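Local coordinates for protein acetyltransferase-like, GNAT family (Bacteroides thetaiotaomicron, PDB 3EY5) that probably transfers an acetyl group to an amino group of a still unidentified substrate, as members of the GNAT N-acetyltransferase family generally do, at residues W68-F73 and H170-I175; V107-R112 and M151-H156. One frame throughout, in Å; residues are numbered along the deposited sequence.

Contact 1. Residues W68-F73 and H170-I175; sequences WDFDEF and HKLHTI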
loop_
_atom_site.group_PDB
_atom_site.type_symbol
_atom_site.label_atom_id
_atom_site.label_comp_id
_atom_site.label_asym_id
_atom_site.label_seq_id
_atom_site.Cartn_x
_atom_site.Cartn_y
_atom_site.Cartn_z
ATOM N N TRP A 68 3.119 -6.641 -1.039
ATOM C CA TRP A 68 3.426 -7.883 -1.693
ATOM C C TRP A 68 4.866 -7.864 -2.185
ATOM O O TRP A 68 5.377 -6.855 -2.699
ATOM C CB TRP A 68 2.527 -8.087 -2.891
ATOM C CG TRP A 68 1.097 -8.167 -2.559
ATOM C CD1 TRP A 68 0.286 -7.120 -2.180
ATOM C CD2 TRP A 68 0.274 -9.338 -2.575
ATOM N NE1 TRP A 68 -0.974 -7.565 -1.952
ATOM C CE2 TRP A 68 -1.022 -8.927 -2.187
ATOM C CE3 TRP A 68 0.511 -10.704 -2.855
ATOM C CZ2 TRP A 68 -2.098 -9.816 -2.110
ATOM C CZ3 TRP A 68 -0.563 -11.606 -2.765
ATOM C CH2 TRP A 68 -1.849 -11.156 -2.397
ATOM N N ASP A 69 5.470 -9.036 -2.065
ATOM C CA ASP A 69 6.806 -9.323 -2.533
ATOM C C ASP A 69 6.679 -10.015 -3.910
ATOM O O ASP A 69 6.123 -11.105 -3.996
ATOM C CB ASP A 69 7.443 -10.223 -1.476
ATOM C CG ASP A 69 8.768 -10.849 -1.922
ATOM O OD1 ASP A 69 9.440 -10.328 -2.867
ATOM O OD2 ASP A 69 9.148 -11.880 -1.294
ATOM N N PHE A 70 7.174 -9.375 -4.972
ATOM C CA PHE A 70 7.157 -9.927 -6.342
ATOM C C PHE A 70 8.558 -10.119 -6.932
ATOM O O PHE A 70 8.758 -9.977 -8.143
ATOM C CB PHE A 70 6.360 -9.041 -7.315
ATOM C CG PHE A 70 4.880 -9.038 -7.083
ATOM C CD1 PHE A 70 4.253 -7.924 -6.547
ATOM C CD2 PHE A 70 4.098 -10.142 -7.415
ATOM C CE1 PHE A 70 2.870 -7.911 -6.350
ATOM C CE2 PHE A 70 2.719 -10.134 -7.202
ATOM C CZ PHE A 70 2.113 -9.009 -6.662
ATOM N N ASP A 71 9.531 -10.441 -6.080
ATOM C CA ASP A 71 10.902 -10.822 -6.496
ATOM C C ASP A 71 11.653 -9.695 -7.188
ATOM O O ASP A 71 12.751 -9.367 -6.788
ATOM C CB ASP A 71 10.942 -12.094 -7.363
ATOM C CG ASP A 71 9.946 -13.145 -6.915
ATOM O OD1 ASP A 71 10.113 -13.693 -5.799
ATOM O OD2 ASP A 71 9.000 -13.418 -7.697
ATOM N N GLU A 72 11.079 -9.113 -8.233
ATOM C CA GLU A 72 11.688 -7.949 -8.864
ATOM C C GLU A 72 11.422 -6.652 -8.096
ATOM O O GLU A 72 12.262 -5.757 -8.102
ATOM C CB GLU A 72 11.192 -7.780 -10.307
ATOM C CG GLU A 72 11.473 -8.970 -11.203
ATOM C CD GLU A 72 10.250 -9.837 -11.437
ATOM O OE1 GLU A 72 9.175 -9.538 -10.863
ATOM O OE2 GLU A 72 10.366 -10.813 -12.214
ATOM N N PHE A 73 10.250 -6.561 -7.458
ATOM C CA PHE A 73 9.746 -5.308 -6.847
ATOM C C PHE A 73 8.761 -5.660 -5.743
ATOM O O PHE A 73 8.295 -6.823 -5.667
ATOM C CB PHE A 73 9.037 -4.404 -7.872
ATOM C CG PHE A 73 7.794 -5.017 -8.451
ATOM C CD1 PHE A 73 6.535 -4.660 -7.984
ATOM C CD2 PHE A 73 7.873 -5.927 -9.478
ATOM C CE1 PHE A 73 5.391 -5.233 -8.512
ATOM C CE2 PHE A 73 6.716 -6.523 -10.003
ATOM C CZ PHE A 73 5.481 -6.170 -9.527
ATOM N N HIS A 170 0.170 -6.346 -15.161
ATOM C CA HIS A 170 -0.285 -7.705 -15.281
ATOM C C HIS A 170 -0.117 -8.459 -13.939
ATOM O O HIS A 170 -1.059 -9.069 -13.451
ATOM C CB HIS A 170 0.389 -8.434 -16.479
ATOM C CG HIS A 170 -0.078 -9.850 -16.640
ATOM N ND1 HIS A 170 -1.313 -10.171 -17.171
ATOM C CD2 HIS A 170 0.491 -11.026 -16.283
ATOM C CE1 HIS A 170 -1.471 -11.483 -17.159
ATOM N NE2 HIS A 170 -0.392 -12.028 -16.624
ATOM N N LYS A 171 1.065 -8.398 -13.345
ATOM C CA LYS A 171 1.301 -8.958 -12.007
ATOM C C LYS A 171 0.310 -8.493 -10.929
ATOM O O LYS A 171 -0.172 -9.306 -10.141
ATOM C CB LYS A 171 2.740 -8.645 -11.534
ATOM C CG LYS A 171 3.823 -9.239 -12.426
ATOM C CD LYS A 171 5.233 -9.050 -11.835
ATOM C CE LYS A 171 6.358 -9.367 -12.850
ATOM N NZ LYS A 171 6.805 -8.173 -13.689
ATOM N N LEU A 172 0.025 -7.187 -10.899
ATOM C CA LEU A 172 -0.928 -6.608 -9.955
ATOM C C LEU A 172 -2.356 -7.129 -10.149
ATOM O O LEU A 172 -3.024 -7.546 -9.171
ATOM C CB LEU A 172 -0.948 -5.059 -10.069
ATOM C CG LEU A 172 0.379 -4.320 -9.805
ATOM C CD1 LEU A 172 0.164 -2.803 -9.819
ATOM C CD2 LEU A 172 1.001 -4.735 -8.503
ATOM N N HIS A 173 -2.840 -7.068 -11.394
ATOM C CA HIS A 173 -4.215 -7.455 -11.678
ATOM C C HIS A 173 -4.485 -8.927 -11.369
ATOM O O HIS A 173 -5.543 -9.288 -10.879
ATOM C CB HIS A 173 -4.546 -7.159 -13.126
ATOM C CG HIS A 173 -4.772 -5.709 -13.382
ATOM N ND1 HIS A 173 -5.499 -5.247 -14.454
ATOM C CD2 HIS A 173 -4.403 -4.612 -12.671
ATOM C CE1 HIS A 173 -5.549 -3.923 -14.415
ATOM N NE2 HIS A 173 -4.898 -3.513 -13.337
ATOM N N THR A 174 -3.528 -9.777 -11.657
ATOM C CA THR A 174 -3.819 -11.192 -11.520
ATOM C C THR A 174 -3.604 -11.637 -10.076
ATOM O O THR A 174 -4.484 -12.292 -9.511
ATOM C CB THR A 174 -3.033 -12.035 -12.511
ATOM O OG1 THR A 174 -1.659 -11.668 -12.443
ATOM C CG2 THR A 174 -3.497 -11.759 -13.939
ATOM N N ILE A 175 -2.487 -11.229 -9.466
ATOM C CA ILE A 175 -2.104 -11.723 -8.142
ATOM C C ILE A 175 -2.757 -10.987 -6.996
ATOM O O ILE A 175 -3.185 -11.603 -6.020
ATOM C CB ILE A 175 -0.587 -11.726 -7.950
ATOM C CG1 ILE A 175 0.027 -12.653 -9.003
ATOM C CG2 ILE A 175 -0.240 -12.257 -6.531
ATOM C CD1 ILE A 175 1.305 -12.170 -9.603
#
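Ile175 reaches out from the helix to meet two aromatic rings of segment 68-73. Its CD1 lies 3.5 Å from Phe70 CE2, and its CB sits in the plane of the Phe70 ring, at the edge, the two side chains coming from opposite directions. With CG1 anti to the carbonyl carbon (chi1 -61°), CG2 is turned between the rings, 3.8 Å from Trp68 CZ3 and 3.7 Å from Phe70 CE2, while CD1 touches Phe70 alone. One turn back, Lys171 runs extended until chi4 (90°), which bends its amine aside. Its methylene CD meets the edge of the Phe73 ring, 3.5 Å from Phe73 CE2. Lys171 NZ is 3.9 Å from Glu72 OE1, a long salt bridge and a doubtful one, since Glu72 takes two positions; the amine also has a weak hydrogen bond to Gly167 O. Phe70 CB lies over one face of the Phe73 ring, offset toward its rim. Leu172 CD2 lies 4.3 Å from Phe70 CE1 and 4.4 Å from Phe73 CE1. No hydrogen bond crosses the contact. Segment 68-73 takes the end of strand 60-69 and its turn onto helix 161-176, with Tyr75 of strand 74-81 touching Trp68, Phe70 and Leu172.

Contact 2. Residues V107-R112 and M151-H156; sequences VLEVER and MYLMVH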
loop_
_atom_site.group_PDB
_atom_site.type_symbol
_atom_site.label_atom_id
_atom_site.label_comp_id
_atom_site.label_asym_id
_atom_site.label_seq_id
_atom_site.Cartn_x
_atom_site.Cartn_y
_atom_site.Cartn_z
ATOM N N VAL A 107 6.370 -0.191 -5.622
ATOM C CA VAL A 107 5.273 0.304 -6.434
ATOM C C VAL A 107 4.083 0.543 -5.517
ATOM O O VAL A 107 3.770 -0.294 -4.662
ATOM C CB VAL A 107 4.892 -0.684 -7.566
ATOM C CG1 VAL A 107 3.761 -0.105 -8.438
ATOM C CG2 VAL A 107 6.159 -1.073 -8.438
ATOM N N LEU A 108 3.427 1.686 -5.694
ATOM C CA LEU A 108 2.083 1.904 -5.086
ATOM C C LEU A 108 1.105 2.580 -6.085
ATOM O O LEU A 108 1.534 3.064 -7.145
ATOM C CB LEU A 108 2.202 2.702 -3.798
ATOM C CG LEU A 108 2.900 4.071 -3.935
ATOM C CD1 LEU A 108 2.032 5.058 -4.647
ATOM C CD2 LEU A 108 3.194 4.616 -2.583
ATOM N N GLU A 109 -0.188 2.568 -5.767
ATOM C CA GLU A 109 -1.211 3.273 -6.568
ATOM C C GLU A 109 -1.644 4.553 -5.853
ATOM O O GLU A 109 -1.737 4.578 -4.606
ATOM C CB GLU A 109 -2.457 2.421 -6.774
ATOM C CG GLU A 109 -2.219 0.951 -7.111
ATOM C CD GLU A 109 -3.536 0.179 -7.309
ATOM O OE1 GLU A 109 -4.613 0.801 -7.168
ATOM O OE2 GLU A 109 -3.514 -1.047 -7.601
ATOM N N VAL A 110 -1.846 5.614 -6.630
ATOM C CA VAL A 110 -2.430 6.851 -6.136
ATOM C C VAL A 110 -3.626 7.226 -7.002
ATOM O O VAL A 110 -3.725 6.840 -8.162
ATOM C CB VAL A 110 -1.454 8.051 -6.102
ATOM C CG1 VAL A 110 -0.343 7.801 -5.133
ATOM C CG2 VAL A 110 -0.919 8.361 -7.469
ATOM N N GLU A 111 -4.533 7.961 -6.397
ATOM C CA GLU A 111 -5.596 8.635 -7.120
ATOM C C GLU A 111 -5.088 9.607 -8.190
ATOM O O GLU A 111 -4.014 10.224 -8.026
ATOM C CB GLU A 111 -6.461 9.372 -6.118
ATOM C CG GLU A 111 -7.570 8.489 -5.621
ATOM C CD GLU A 111 -8.650 8.388 -6.687
ATOM O OE1 GLU A 111 -9.624 7.624 -6.490
ATOM O OE2 GLU A 111 -8.514 9.091 -7.731
ATOM N N ARG A 112 -5.829 9.728 -9.291
ATOM C CA ARG A 112 -5.412 10.656 -10.345
ATOM C C ARG A 112 -5.702 12.098 -9.892
ATOM O O ARG A 112 -6.655 12.322 -9.134
ATOM C CB ARG A 112 -6.035 10.308 -11.713
ATOM C CG ARG A 112 -5.624 8.965 -12.182
ATOM C CD ARG A 112 -6.040 8.791 -13.624
ATOM N NE ARG A 112 -5.862 7.418 -14.049
ATOM C CZ ARG A 112 -6.312 6.956 -15.207
ATOM N NH1 ARG A 112 -6.948 7.774 -16.018
ATOM N NH2 ARG A 112 -6.145 5.684 -15.530
HETATM N N MSE A 151 -6.392 5.186 -11.650
HETATM C CA MSE A 151 -5.341 5.506 -10.682
HETATM C C MSE A 151 -4.105 5.707 -11.461
HETATM O O MSE A 151 -4.097 5.517 -12.665
HETATM C CB MSE A 151 -5.077 4.343 -9.739
HETATM C CG MSE A 151 -6.323 3.865 -9.107
HETATM SE SE MSE A 151 -6.722 4.842 -7.471
HETATM C CE MSE A 151 -6.459 3.129 -6.633
ATOM N N TYR A 152 -3.038 6.078 -10.777
ATOM C CA TYR A 152 -1.715 6.100 -11.397
ATOM C C TYR A 152 -0.851 5.257 -10.513
ATOM O O TYR A 152 -1.065 5.176 -9.296
ATOM C CB TYR A 152 -1.133 7.519 -11.455
ATOM C CG TYR A 152 -1.691 8.379 -12.565
ATOM C CD1 TYR A 152 -2.099 7.799 -13.797
ATOM C CD2 TYR A 152 -1.772 9.765 -12.424
ATOM C CE1 TYR A 152 -2.598 8.596 -14.840
ATOM C CE2 TYR A 152 -2.259 10.566 -13.451
ATOM C CZ TYR A 152 -2.674 9.982 -14.643
ATOM O OH TYR A 152 -3.173 10.776 -15.644
ATOM N N LEU A 153 0.166 4.675 -11.105
ATOM C CA LEU A 153 1.197 4.006 -10.301
ATOM C C LEU A 153 2.304 5.013 -10.036
ATOM O O LEU A 153 2.545 5.924 -10.830
ATOM C CB LEU A 153 1.782 2.803 -11.023
ATOM C CG LEU A 153 0.868 1.637 -11.397
ATOM C CD1 LEU A 153 1.753 0.634 -12.193
ATOM C CD2 LEU A 153 0.236 0.972 -10.124
HETATM N N MSE A 154 2.976 4.825 -8.917
HETATM C CA MSE A 154 4.103 5.665 -8.563
HETATM C C MSE A 154 5.164 4.723 -8.088
HETATM O O MSE A 154 4.861 3.769 -7.370
HETATM C CB MSE A 154 3.711 6.640 -7.467
HETATM C CG MSE A 154 2.786 7.722 -7.960
HETATM SE SE MSE A 154 2.815 9.179 -6.742
HETATM C CE MSE A 154 4.590 9.835 -7.241
ATOM N N VAL A 155 6.396 4.980 -8.533
ATOM C CA VAL A 155 7.477 4.025 -8.344
ATOM C C VAL A 155 8.704 4.643 -7.687
ATOM O O VAL A 155 9.127 5.745 -8.029
ATOM C CB VAL A 155 7.842 3.343 -9.702
ATOM C CG1 VAL A 155 8.868 2.230 -9.502
ATOM C CG2 VAL A 155 6.576 2.768 -10.310
ATOM N N HIS A 156 9.286 3.935 -6.737
ATOM C CA HIS A 156 10.544 4.390 -6.169
ATOM C C HIS A 156 11.544 3.314 -6.546
ATOM O O HIS A 156 11.302 2.136 -6.277
ATOM C CB HIS A 156 10.438 4.542 -4.640
ATOM C CG HIS A 156 11.742 4.855 -3.978
ATOM N ND1 HIS A 156 12.209 6.142 -3.830
ATOM C CD2 HIS A 156 12.680 4.047 -3.426
ATOM C CE1 HIS A 156 13.379 6.120 -3.209
ATOM N NE2 HIS A 156 13.687 4.858 -2.955
#
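Arg112 NE donates to Met151 O over 2.9 Å, a nearly straight bond (164° at the hydrogen). The acceptor lies near the guanidinium plane, but the donor stands well above the carbonyl plane of Met151. Beside this side-chain bond, four backbone bonds form the ladder: Leu108 and Met154 exchange a reciprocal pair, as do Val110 and Tyr152, the latter both 2.8 Å between N and O. These hydrogen-bonded pairs alternate with the non-hydrogen-bonded pairs Val107-Val155 and Glu109-Leu153. Above the Tyr152 ring, Arg112 CG lies 3.7 Å from the centroid and 3° off its normal, a CH-pi contact; the guanidinium and ring planes are 9° apart. Arg112 NH2 forms a salt bridge with Asp136, outside the pair. With an alanine here, Asp136 would probably lose its charged mate and the Tyr152 ring the aliphatic cover over that face. On the side of the sheet that carries Tyr152, Val110 CG2 packs 3.8 Å from Met154 CG, and Leu108 CD1 lies 3.6 Å from Met154 CB. That side is apolar against helix 116-127; the opposite side mixes apolar Val107, Leu153 and Val155 with the Glu109 carboxylate, held by Tyr137 and Gln139, and Arg112 adds a polar tie at the strand end.

The centres of the two contacts lie about 14 Å apart, and both reach the same mixed sheet. Along the chain the order is 68-73, 107-112, 151-156, 170-175, so contact 2 falls wholly between the two halves of contact 1. Strand 74-81 bridges them, pairing antiparallel with strand 60-69 and parallel with strand 106-110, while strand 149-156 leads on to helix 161-176. Direct packing joins the contacts: Phe73 CD1 lies 3.6 Å from Val107 CG2, and Leu172 CD1 3.8 Å from Leu153 CD2. Leu172 of helix 161-176 thus packs on Leu153, while Phe73, from the turn after strand 60-69, covers Val107 on the same face; the C-terminal helix is in this way linked to strands of the GNAT fold.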